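Local coordinates for protein SusD homolog (Bacteroides thetaiotaomicron VPI-5482, PDB 3IHV) that probably binds glycans at the outer membrane of a gut bacterium, as expected for a member of the SusD family, at residues A[236-241]-A[395-400]; A[326-331]-A[367-372]; A[407-412]-A[446-451]; A[426-431]-A[438-443]. One frame throughout, in Å; residues are numbered along the deposited sequence.

Contact 1: residues A[236-241]-A[395-400]; sequences HGLLKD and LRYADV
The ring of Tyr397, in the first turn of helix 397-412, lies flat against the backbone of the 236-241 loop, and packing of backbone and His236 CB over the ring makes up most of this contact. With CG anti to the backbone N (chi1 -173°), the phenol is swung off the helix and laid beside His236 and Gly237. CB of His236 stands over one face in a CH-pi contact, 4.1 Å from the centroid of the Tyr397 ring and 27° off its normal. The peptide between His236 and Gly237 covers the rim of the same face, and Gly237 C comes to 3.6 Å from Tyr397 CD2.

Apolar packing continues at the ring's edge. A single methyl of Leu238 serves two partners: CD2 lies 4.1 Å from Tyr397 CD2, near the plane of the ring, and 3.7 Å from Ala398 CB.

The polar link is indirect and runs through water 1. His236 N donates to it at 2.9 Å, and Tyr397 OH is hydrogen-bonded to the same water at 3.2 Å, so water ties the phenol hydroxyl to the loop. The imidazole of His236 turns away from the helix, its ND1 bonding to Thr257 O.

Leu230 of helix 219-232 touches both His236 and Tyr397. Thr257 and Glu258, just ahead of strand 259-263, form backbone hydrogen bonds with Gly237 and Tyr397 respectively, and strand 259-263 in turn pairs antiparallel with strand 392-396. The loop is thereby joined to the point where that two-stranded sheet passes into helix 397-412.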
# COMPACT_ATOMS: atom_id res chain seq x y z
N HIS A 236 -6.57 -18.01 -7.48
CA HIS A 236 -5.97 -17.37 -6.33
C HIS A 236 -6.80 -17.69 -5.08
O HIS A 236 -7.91 -18.21 -5.18
CB HIS A 236 -5.78 -15.86 -6.57
CG HIS A 236 -4.70 -15.56 -7.55
ND1 HIS A 236 -3.37 -15.53 -7.22
CD2 HIS A 236 -4.75 -15.36 -8.90
CE1 HIS A 236 -2.65 -15.31 -8.31
NE2 HIS A 236 -3.46 -15.20 -9.34
N GLY A 237 -6.23 -17.40 -3.92
CA GLY A 237 -6.94 -17.67 -2.66
C GLY A 237 -6.30 -16.99 -1.49
O GLY A 237 -5.36 -16.19 -1.64
N LEU A 238 -6.81 -17.33 -0.30
CA LEU A 238 -6.28 -16.85 0.95
C LEU A 238 -5.38 -17.90 1.56
O LEU A 238 -5.72 -19.13 1.56
CB LEU A 238 -7.41 -16.52 1.94
CG LEU A 238 -8.43 -15.48 1.47
CD1 LEU A 238 -9.64 -15.34 2.45
CD2 LEU A 238 -7.70 -14.14 1.25
N LEU A 239 -4.25 -17.46 2.08
CA LEU A 239 -3.39 -18.35 2.82
C LEU A 239 -4.21 -18.84 4.00
O LEU A 239 -4.98 -18.06 4.61
CB LEU A 239 -2.09 -17.70 3.29
CG LEU A 239 -1.17 -17.14 2.21
CD1 LEU A 239 0.19 -16.74 2.81
CD2 LEU A 239 -0.98 -18.18 1.07
N LYS A 240 -4.01 -20.11 4.33
CA LYS A 240 -4.76 -20.71 5.45
C LYS A 240 -4.55 -19.92 6.75
O LYS A 240 -5.52 -19.58 7.44
CB LYS A 240 -4.37 -22.18 5.64
CG LYS A 240 -5.06 -22.85 6.83
CD LYS A 240 -4.66 -24.33 6.96
CE LYS A 240 -5.16 -24.89 8.27
NZ LYS A 240 -4.99 -26.38 8.40
N ASP A 241 -3.27 -19.64 7.04
CA ASP A 241 -2.88 -18.95 8.26
C ASP A 241 -2.50 -17.49 8.02
O ASP A 241 -1.56 -17.20 7.29
CB ASP A 241 -1.72 -19.67 8.90
CG ASP A 241 -2.08 -21.07 9.30
OD1 ASP A 241 -3.16 -21.28 9.88
OD2 ASP A 241 -1.24 -21.96 9.06
N LEU A 395 -0.86 -5.21 -2.87
CA LEU A 395 -2.18 -5.78 -3.15
C LEU A 395 -2.21 -7.28 -2.87
O LEU A 395 -1.41 -8.06 -3.46
CB LEU A 395 -2.59 -5.55 -4.62
CG LEU A 395 -4.07 -5.90 -4.93
CD1 LEU A 395 -5.00 -5.01 -4.12
CD2 LEU A 395 -4.33 -5.82 -6.45
N ARG A 396 -3.09 -7.69 -1.96
CA ARG A 396 -3.32 -9.08 -1.60
C ARG A 396 -4.72 -9.49 -2.07
O ARG A 396 -5.62 -8.68 -2.14
CB ARG A 396 -3.28 -9.27 -0.07
CG ARG A 396 -1.95 -8.96 0.52
CD ARG A 396 -1.77 -9.49 1.92
NE ARG A 396 -2.41 -8.72 2.97
CZ ARG A 396 -3.54 -9.06 3.62
NH1 ARG A 396 -4.26 -10.15 3.30
NH2 ARG A 396 -3.94 -8.30 4.62
N TYR A 397 -4.93 -10.77 -2.32
CA TYR A 397 -6.27 -11.21 -2.73
C TYR A 397 -7.35 -10.88 -1.72
O TYR A 397 -8.50 -10.65 -2.11
CB TYR A 397 -6.21 -12.70 -2.97
CG TYR A 397 -7.41 -13.37 -3.55
CD1 TYR A 397 -7.75 -13.21 -4.88
CD2 TYR A 397 -8.16 -14.25 -2.80
CE1 TYR A 397 -8.82 -13.87 -5.44
CE2 TYR A 397 -9.23 -14.92 -3.34
CZ TYR A 397 -9.55 -14.73 -4.68
OH TYR A 397 -10.59 -15.42 -5.22
N ALA A 398 -7.03 -10.84 -0.41
CA ALA A 398 -8.08 -10.49 0.57
C ALA A 398 -8.67 -9.09 0.30
O ALA A 398 -9.84 -8.85 0.50
CB ALA A 398 -7.54 -10.56 2.01
N ASP A 399 -7.81 -8.17 -0.10
CA ASP A 399 -8.20 -6.77 -0.44
C ASP A 399 -9.18 -6.85 -1.60
O ASP A 399 -10.28 -6.23 -1.59
CB ASP A 399 -6.90 -6.03 -0.79
CG ASP A 399 -7.06 -4.51 -0.92
OD1 ASP A 399 -8.18 -3.99 -1.07
OD2 ASP A 399 -6.00 -3.83 -0.91
N VAL A 400 -8.85 -7.67 -2.60
CA VAL A 400 -9.72 -7.81 -3.75
C VAL A 400 -11.07 -8.45 -3.36
O VAL A 400 -12.11 -7.98 -3.81
CB VAL A 400 -9.08 -8.59 -4.91
CG1 VAL A 400 -10.07 -8.66 -6.10
CG2 VAL A 400 -7.73 -7.93 -5.35
O HOH W 1 -9.23 -16.99 -7.64

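Contact 2: residues A[326-331]-A[367-372]; sequences ANYQYT and TPAKWD
Tyr328 keeps CG between its backbone N and carbonyl carbon (chi1 58°), whereas Tyr330 places CG beside N (chi1 -65°); these rotations bring both hydroxyls to the carboxylate of Asp372. The two phenols donate to one oxygen: Tyr328 OH to Asp372 OD2 at 2.6 Å, and Tyr330 OH to the same OD2, also at 2.6 Å. They use different lone pairs, Tyr328 the anti one and Tyr330 the syn one, on the side of OD1. The carboxylate sits at the ring edges, its plane 37° from that of Tyr328. OD1 meanwhile caps Lys375 N at the start of helix 373-376, so both oxygens of this buried group are engaged, an arrangement that probably favours its charged form. Were Asp372 an alanine, both buried tyrosine hydroxyls would probably lose their shared acceptor and the helix start its cap.

At the level of the backbone, Ala326 and Thr367 form an antiparallel hydrogen-bonded pair, with Ala326 N to Thr367 O at 2.8 Å and Thr367 N to Ala326 O at 3.2 Å. Ala369 CB packs on Ala326 CB at 3.7 Å. Water 2 donates to Tyr328 O and to Thr367 OG1, a second bridge between the strands.

Strand 325-330 is the middle of a three-stranded antiparallel sheet, between 335-337 and 367-368. Lys335, from the former, makes a cation-pi contact with Tyr328, and helix 373-376 packs on Tyr330 through Gln374 and Lys375.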
# COMPACT_ATOMS: atom_id res chain seq x y z
N ALA A 326 1.27 -4.66 17.90
CA ALA A 326 2.24 -5.00 18.91
C ALA A 326 2.08 -4.11 20.12
O ALA A 326 2.25 -2.90 20.03
CB ALA A 326 3.69 -4.84 18.38
N ASN A 327 1.76 -4.71 21.25
CA ASN A 327 1.67 -3.99 22.52
C ASN A 327 2.99 -4.12 23.28
O ASN A 327 3.04 -3.84 24.49
CB ASN A 327 0.50 -4.51 23.36
CG ASN A 327 0.69 -5.95 23.83
OD1 ASN A 327 1.63 -6.66 23.42
ND2 ASN A 327 -0.19 -6.39 24.73
N TYR A 328 4.05 -4.44 22.55
CA TYR A 328 5.35 -4.77 23.14
C TYR A 328 6.44 -4.18 22.31
O TYR A 328 6.22 -3.79 21.18
CB TYR A 328 5.53 -6.31 23.12
CG TYR A 328 5.43 -6.93 21.73
CD1 TYR A 328 6.55 -7.00 20.89
CD2 TYR A 328 4.22 -7.40 21.24
CE1 TYR A 328 6.48 -7.56 19.63
CE2 TYR A 328 4.13 -7.95 19.96
CZ TYR A 328 5.28 -8.04 19.16
OH TYR A 328 5.21 -8.56 17.88
N GLN A 329 7.65 -4.19 22.87
CA GLN A 329 8.85 -3.76 22.18
C GLN A 329 9.95 -4.75 22.62
O GLN A 329 9.76 -5.52 23.55
CB GLN A 329 9.26 -2.34 22.64
CG GLN A 329 9.56 -2.17 24.13
CD GLN A 329 10.06 -0.76 24.39
OE1 GLN A 329 10.80 -0.21 23.57
NE2 GLN A 329 9.62 -0.14 25.48
N TYR A 330 11.10 -4.68 21.98
CA TYR A 330 12.22 -5.52 22.32
C TYR A 330 13.31 -4.62 22.90
O TYR A 330 13.77 -3.69 22.23
CB TYR A 330 12.75 -6.22 21.09
CG TYR A 330 11.78 -7.18 20.49
CD1 TYR A 330 11.46 -8.37 21.13
CD2 TYR A 330 11.15 -6.90 19.29
CE1 TYR A 330 10.53 -9.27 20.56
CE2 TYR A 330 10.26 -7.79 18.72
CZ TYR A 330 9.93 -8.97 19.36
OH TYR A 330 9.03 -9.85 18.77
N THR A 331 13.72 -4.93 24.13
CA THR A 331 14.80 -4.24 24.82
C THR A 331 16.07 -5.08 24.55
O THR A 331 16.01 -6.11 23.86
CB THR A 331 14.52 -4.17 26.36
OG1 THR A 331 14.66 -5.47 26.93
CG2 THR A 331 13.13 -3.64 26.62
N THR A 367 2.65 -0.39 18.12
CA THR A 367 3.06 -0.32 16.72
C THR A 367 2.38 -1.44 15.93
O THR A 367 1.71 -2.31 16.51
CB THR A 367 4.59 -0.53 16.59
OG1 THR A 367 4.94 -1.86 17.07
CG2 THR A 367 5.36 0.52 17.39
N PRO A 368 2.54 -1.42 14.61
CA PRO A 368 2.13 -2.63 13.90
C PRO A 368 3.04 -3.79 14.34
O PRO A 368 4.17 -3.56 14.80
CB PRO A 368 2.40 -2.27 12.42
CG PRO A 368 2.58 -0.76 12.39
CD PRO A 368 3.04 -0.37 13.71
N ALA A 369 2.54 -5.03 14.22
CA ALA A 369 3.33 -6.23 14.50
C ALA A 369 3.55 -7.06 13.24
O ALA A 369 4.24 -8.07 13.26
CB ALA A 369 2.65 -7.08 15.56
N LYS A 370 2.97 -6.63 12.12
CA LYS A 370 3.08 -7.37 10.85
C LYS A 370 4.51 -7.52 10.35
O LYS A 370 4.84 -8.49 9.68
CB LYS A 370 2.25 -6.68 9.79
CG LYS A 370 0.77 -6.80 10.08
CD LYS A 370 -0.11 -6.11 9.04
CE LYS A 370 -1.57 -6.54 9.23
NZ LYS A 370 -2.60 -5.92 8.30
N TRP A 371 5.34 -6.51 10.65
CA TRP A 371 6.73 -6.49 10.20
C TRP A 371 7.72 -6.56 11.37
O TRP A 371 8.76 -5.91 11.38
CB TRP A 371 6.98 -5.33 9.21
CG TRP A 371 5.95 -5.36 8.11
CD1 TRP A 371 5.96 -6.16 7.01
CD2 TRP A 371 4.70 -4.65 8.08
NE1 TRP A 371 4.80 -5.99 6.28
CE2 TRP A 371 4.03 -5.04 6.90
CE3 TRP A 371 4.13 -3.65 8.88
CZ2 TRP A 371 2.78 -4.53 6.53
CZ3 TRP A 371 2.87 -3.14 8.53
CH2 TRP A 371 2.23 -3.57 7.34
N ASP A 372 7.38 -7.43 12.34
CA ASP A 372 8.23 -7.72 13.46
C ASP A 372 9.44 -8.59 13.02
O ASP A 372 9.35 -9.84 12.91
CB ASP A 372 7.42 -8.40 14.54
CG ASP A 372 8.22 -8.67 15.77
OD1 ASP A 372 9.49 -8.73 15.69
OD2 ASP A 372 7.58 -8.87 16.81
O HOH W 2 6.66 -1.71 19.30

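Contact 3: residues A[407-412]-A[446-451]; sequences ALNEWK and LDETSF
Asn409 reaches from near the C-terminal end of helix 397-412 to a backbone carbonyl in the first turn of another helix, and its bond is almost perfectly straight. ND2 donates to Glu448 O at 3.1 Å with an angle of 179° at the hydrogen. The acceptor lies in the amide plane of Asn409, and the donor in turn meets a lone pair in the carbonyl plane of Glu448. The amide is directed toward the neighbouring helix because CG stands anti to the backbone N (chi1 -180°). Its other branch rests on the same residue, OD1 lying 3.6 Å from Glu448 CA.

Beside this bond the amide slides past Phe451. CG of Asn409 comes to 3.6 Å from Phe451 CD2, with amide and ring planes 56° apart, so a polar side chain also supplies packing surface.

On another flank, two acids approach each other, Glu410 OE1 and Glu448 OE2 being 4.4 Å apart. Arg452 makes salt bridges to both carboxylates, which probably offsets their mutual repulsion.

The helix that receives Asn409 is closed at its start by a capping box. Ser450 N donates to Asp447 OD1 at 2.9 Å, and Asp447 N returns a bond to Ser450 OG at the same distance.

The contact thus sets the C-terminal turns of helix 397-412 against the N-terminal turn of helix 448-463. Helix 417-430 packs alongside: its Ala419 and Ile423 touch Phe451, and its Tyr420 meets that ring edge-to-face. Pro415, in the loop before it, touches both Asn409 and Phe451, while helix 219-232 receives Trp411, which points away from the contact.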
# COMPACT_ATOMS: atom_id res chain seq x y z
N ALA A 407 -18.00 -3.35 -3.89
CA ALA A 407 -18.52 -2.90 -5.19
C ALA A 407 -19.86 -3.52 -5.53
O ALA A 407 -20.76 -2.83 -6.07
CB ALA A 407 -17.49 -3.19 -6.33
N LEU A 408 -20.03 -4.82 -5.25
CA LEU A 408 -21.33 -5.43 -5.46
C LEU A 408 -22.42 -4.70 -4.68
O LEU A 408 -23.50 -4.43 -5.20
CB LEU A 408 -21.32 -6.90 -5.03
CG LEU A 408 -20.62 -7.88 -5.99
CD1 LEU A 408 -20.41 -9.23 -5.30
CD2 LEU A 408 -21.51 -8.03 -7.23
N ASN A 409 -22.13 -4.39 -3.42
CA ASN A 409 -23.13 -3.73 -2.56
C ASN A 409 -23.43 -2.35 -3.09
O ASN A 409 -24.58 -1.93 -3.08
CB ASN A 409 -22.60 -3.67 -1.13
CG ASN A 409 -23.55 -3.02 -0.17
OD1 ASN A 409 -24.70 -3.44 -0.05
ND2 ASN A 409 -23.06 -2.03 0.57
N GLU A 410 -22.41 -1.65 -3.59
CA GLU A 410 -22.64 -0.31 -4.13
C GLU A 410 -23.45 -0.37 -5.42
O GLU A 410 -24.43 0.37 -5.61
CB GLU A 410 -21.31 0.39 -4.41
CG GLU A 410 -20.44 0.67 -3.22
CD GLU A 410 -21.04 1.65 -2.20
OE1 GLU A 410 -21.96 2.45 -2.55
OE2 GLU A 410 -20.54 1.60 -1.04
N TRP A 411 -23.07 -1.28 -6.31
CA TRP A 411 -23.79 -1.41 -7.59
C TRP A 411 -25.25 -1.89 -7.46
O TRP A 411 -26.18 -1.28 -8.04
CB TRP A 411 -22.98 -2.31 -8.50
CG TRP A 411 -23.61 -2.79 -9.69
CD1 TRP A 411 -24.48 -2.13 -10.51
CD2 TRP A 411 -23.35 -4.06 -10.32
NE1 TRP A 411 -24.83 -2.93 -11.55
CE2 TRP A 411 -24.14 -4.11 -11.47
CE3 TRP A 411 -22.52 -5.14 -10.01
CZ2 TRP A 411 -24.16 -5.23 -12.32
CZ3 TRP A 411 -22.54 -6.25 -10.83
CH2 TRP A 411 -23.34 -6.28 -11.99
N LYS A 412 -25.43 -2.95 -6.68
CA LYS A 412 -26.75 -3.54 -6.49
C LYS A 412 -27.56 -2.90 -5.38
O LYS A 412 -28.72 -3.28 -5.22
CB LYS A 412 -26.59 -5.01 -6.11
CG LYS A 412 -25.65 -5.85 -6.98
CD LYS A 412 -26.21 -6.18 -8.27
CE LYS A 412 -25.43 -7.34 -8.90
NZ LYS A 412 -26.01 -7.69 -10.22
N LEU A 446 -28.31 -7.75 6.64
CA LEU A 446 -27.74 -6.40 6.53
C LEU A 446 -28.27 -5.74 5.26
O LEU A 446 -28.59 -6.43 4.26
CB LEU A 446 -26.23 -6.44 6.49
CG LEU A 446 -25.49 -6.99 7.70
CD1 LEU A 446 -24.04 -7.19 7.38
CD2 LEU A 446 -25.65 -6.08 8.92
N ASP A 447 -28.39 -4.42 5.28
CA ASP A 447 -28.84 -3.71 4.09
C ASP A 447 -27.70 -2.93 3.48
O ASP A 447 -26.54 -3.05 3.89
CB ASP A 447 -30.06 -2.82 4.41
CG ASP A 447 -29.71 -1.63 5.34
OD1 ASP A 447 -28.54 -1.47 5.80
OD2 ASP A 447 -30.63 -0.84 5.62
N GLU A 448 -28.00 -2.14 2.48
CA GLU A 448 -26.93 -1.40 1.83
C GLU A 448 -26.04 -0.61 2.78
O GLU A 448 -24.81 -0.65 2.68
CB GLU A 448 -27.49 -0.48 0.75
CG GLU A 448 -26.41 0.35 0.04
CD GLU A 448 -26.99 1.24 -1.00
OE1 GLU A 448 -28.20 1.11 -1.28
OE2 GLU A 448 -26.27 2.09 -1.53
N THR A 449 -26.66 0.10 3.70
CA THR A 449 -25.91 0.93 4.64
C THR A 449 -25.10 0.15 5.64
O THR A 449 -23.92 0.45 5.85
CB THR A 449 -26.86 1.83 5.39
OG1 THR A 449 -27.53 2.65 4.43
CG2 THR A 449 -26.08 2.71 6.40
N SER A 450 -25.72 -0.85 6.26
CA SER A 450 -25.02 -1.61 7.27
C SER A 450 -23.96 -2.53 6.67
O SER A 450 -22.93 -2.78 7.30
CB SER A 450 -26.02 -2.35 8.17
OG SER A 450 -26.80 -3.30 7.46
N PHE A 451 -24.20 -3.04 5.46
CA PHE A 451 -23.17 -3.86 4.82
C PHE A 451 -21.97 -2.99 4.44
O PHE A 451 -20.80 -3.38 4.62
CB PHE A 451 -23.74 -4.57 3.60
CG PHE A 451 -22.84 -5.62 3.06
CD1 PHE A 451 -22.93 -6.92 3.53
CD2 PHE A 451 -21.93 -5.30 2.07
CE1 PHE A 451 -22.09 -7.92 3.00
CE2 PHE A 451 -21.11 -6.27 1.53
CZ PHE A 451 -21.18 -7.58 2.00

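Contact 4: residues A[426-431]-A[438-443]; sequences VRRRGY and SACDLP
The loop after helix 417-430 folds back over the helix's C-terminal end: Arg427 and Arg428 in the last turn, and Tyr431 just after it, hold Cys440, Asp441 and Leu442. Arg428 grips Asp441 side-on, NE to OD1 at 2.8 Å and NH2 to OD2 at 2.8 Å, in a two-bond salt bridge. Guanidinium and carboxylate are nearly coplanar, 22° apart, and the NH2 bond is close to straight.

Arg427 works differently. Bent at chi2 (-90°) and again at chi3, its chain curls so that NE meets Cys440 O at 2.8 Å, nearly along the C=O axis; NH2 adds a weak bond to the same oxygen. Its CD also presses on Leu442 CD1 at 3.3 Å, a tight approach. CE1 of Tyr431 lies over the rim of one face of this guanidinium, and the ring offers a face to Cys440, whose CB is 3.7 Å from the Tyr431 centroid in a CH-pi contact. SG lies obliquely to the same ring, a sulfur-aromatic contact, and also packs on Arg428 CG at 3.7 Å.

Replacing Arg428 by a leucine would probably leave the Asp441 carboxylate without its charged mate and less firmly fixed in rotation.

Two adjacent arginines therefore divide the work, one pairing with a charge and the other with a peptide carbonyl. Because NH1 of Arg427 is salt-bridged to Glu458 of helix 448-463, its guanidinium links three elements: the helix end, the returning loop and the helix that follows.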
# COMPACT_ATOMS: atom_id res chain seq x y z
N VAL A 426 -12.96 -13.86 3.95
CA VAL A 426 -11.98 -13.07 4.67
C VAL A 426 -12.15 -13.17 6.21
O VAL A 426 -11.17 -13.39 6.93
CB VAL A 426 -11.97 -11.62 4.22
CG1 VAL A 426 -11.04 -10.79 5.11
CG2 VAL A 426 -11.53 -11.56 2.75
N ARG A 427 -13.38 -13.08 6.68
CA ARG A 427 -13.66 -13.19 8.12
C ARG A 427 -13.28 -14.59 8.66
O ARG A 427 -12.70 -14.73 9.74
CB ARG A 427 -15.15 -13.01 8.39
CG ARG A 427 -15.82 -11.73 7.91
CD ARG A 427 -15.81 -10.65 8.84
NE ARG A 427 -16.38 -11.02 10.15
CZ ARG A 427 -16.02 -10.40 11.27
NH1 ARG A 427 -15.18 -9.36 11.21
NH2 ARG A 427 -16.48 -10.80 12.45
N ARG A 428 -13.62 -15.63 7.91
CA ARG A 428 -13.31 -16.98 8.36
C ARG A 428 -11.80 -17.19 8.51
O ARG A 428 -11.32 -17.75 9.49
CB ARG A 428 -13.92 -17.99 7.38
CG ARG A 428 -15.45 -17.99 7.49
CD ARG A 428 -16.10 -18.77 6.38
NE ARG A 428 -17.54 -18.77 6.50
CZ ARG A 428 -18.37 -19.49 5.74
NH1 ARG A 428 -17.90 -20.28 4.78
NH2 ARG A 428 -19.68 -19.42 5.94
N ARG A 429 -11.05 -16.76 7.51
CA ARG A 429 -9.61 -16.92 7.61
C ARG A 429 -9.11 -16.10 8.82
O ARG A 429 -8.22 -16.56 9.56
CB ARG A 429 -8.95 -16.48 6.29
CG ARG A 429 -7.50 -16.86 6.13
CD ARG A 429 -6.55 -15.86 6.72
NE ARG A 429 -6.55 -14.61 6.01
CZ ARG A 429 -5.81 -14.32 4.94
NH1 ARG A 429 -4.98 -15.22 4.41
NH2 ARG A 429 -5.89 -13.11 4.42
N GLY A 430 -9.66 -14.90 8.98
CA GLY A 430 -9.28 -13.98 10.07
C GLY A 430 -9.59 -14.50 11.46
O GLY A 430 -8.98 -14.06 12.44
N TYR A 431 -10.53 -15.45 11.55
CA TYR A 431 -10.86 -16.12 12.81
C TYR A 431 -10.21 -17.50 12.94
O TYR A 431 -10.56 -18.30 13.83
CB TYR A 431 -12.37 -16.19 12.98
CG TYR A 431 -12.96 -14.89 13.49
CD1 TYR A 431 -12.94 -13.73 12.74
CD2 TYR A 431 -13.58 -14.83 14.75
CE1 TYR A 431 -13.48 -12.53 13.22
CE2 TYR A 431 -14.11 -13.66 15.23
CZ TYR A 431 -14.06 -12.51 14.47
OH TYR A 431 -14.61 -11.34 14.95
N SER A 438 -20.79 -19.54 12.37
CA SER A 438 -21.87 -18.65 12.78
C SER A 438 -21.33 -17.53 13.67
O SER A 438 -21.92 -16.46 13.70
CB SER A 438 -23.00 -19.40 13.49
OG SER A 438 -22.50 -20.11 14.61
N ALA A 439 -20.20 -17.73 14.34
CA ALA A 439 -19.64 -16.65 15.18
C ALA A 439 -18.83 -15.62 14.41
O ALA A 439 -18.87 -14.42 14.74
CB ALA A 439 -18.80 -17.23 16.31
N CYS A 440 -18.07 -16.04 13.39
CA CYS A 440 -17.26 -15.10 12.64
C CYS A 440 -17.95 -14.47 11.45
O CYS A 440 -17.57 -13.36 11.04
CB CYS A 440 -15.96 -15.77 12.13
SG CYS A 440 -16.18 -17.19 11.02
N ASP A 441 -18.92 -15.16 10.85
CA ASP A 441 -19.57 -14.63 9.64
C ASP A 441 -20.34 -13.35 9.89
O ASP A 441 -20.91 -13.19 10.95
CB ASP A 441 -20.58 -15.61 9.02
CG ASP A 441 -19.93 -16.76 8.29
OD1 ASP A 441 -18.71 -16.76 8.05
OD2 ASP A 441 -20.67 -17.70 7.93
N LEU A 442 -20.35 -12.46 8.90
CA LEU A 442 -21.25 -11.32 8.93
C LEU A 442 -22.62 -11.93 8.80
O LEU A 442 -22.83 -12.76 7.90
CB LEU A 442 -21.11 -10.34 7.77
CG LEU A 442 -20.09 -9.23 7.75
CD1 LEU A 442 -18.75 -9.83 7.68
CD2 LEU A 442 -20.32 -8.29 6.53
N PRO A 443 -23.57 -11.50 9.64
CA PRO A 443 -24.91 -12.00 9.61
C PRO A 443 -25.69 -11.57 8.37
O PRO A 443 -25.42 -10.52 7.85
CB PRO A 443 -25.55 -11.35 10.83
CG PRO A 443 -24.87 -10.09 10.95
CD PRO A 443 -23.43 -10.39 10.61
O HOH W 3 -18.97 -11.96 13.80

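The four contacts illustrate how one chain nests its long-range closures in two successive pairs. Contact 2 falls between the two segments of contact 1, and contact 4 between those of contact 3, the second pair following the first along the chain. Helix 397-412 is common to contacts 1 and 3, near its two ends, with centres about 22 Å apart. Contacts 1 and 4, centres about 15 Å apart, touch directly: Arg429 NH1 probably bonds to Leu239 O at 2.9 Å. Contacts 3 and 4 meet where Phe451 packs on Leu442. Contact 2, in the three-stranded sheet, has its centre about 35 Å from that of contact 3. Helices 397-412, 417-430 and 448-463, consecutive in the chain, thus carry segments of contacts 1, 3 and 4.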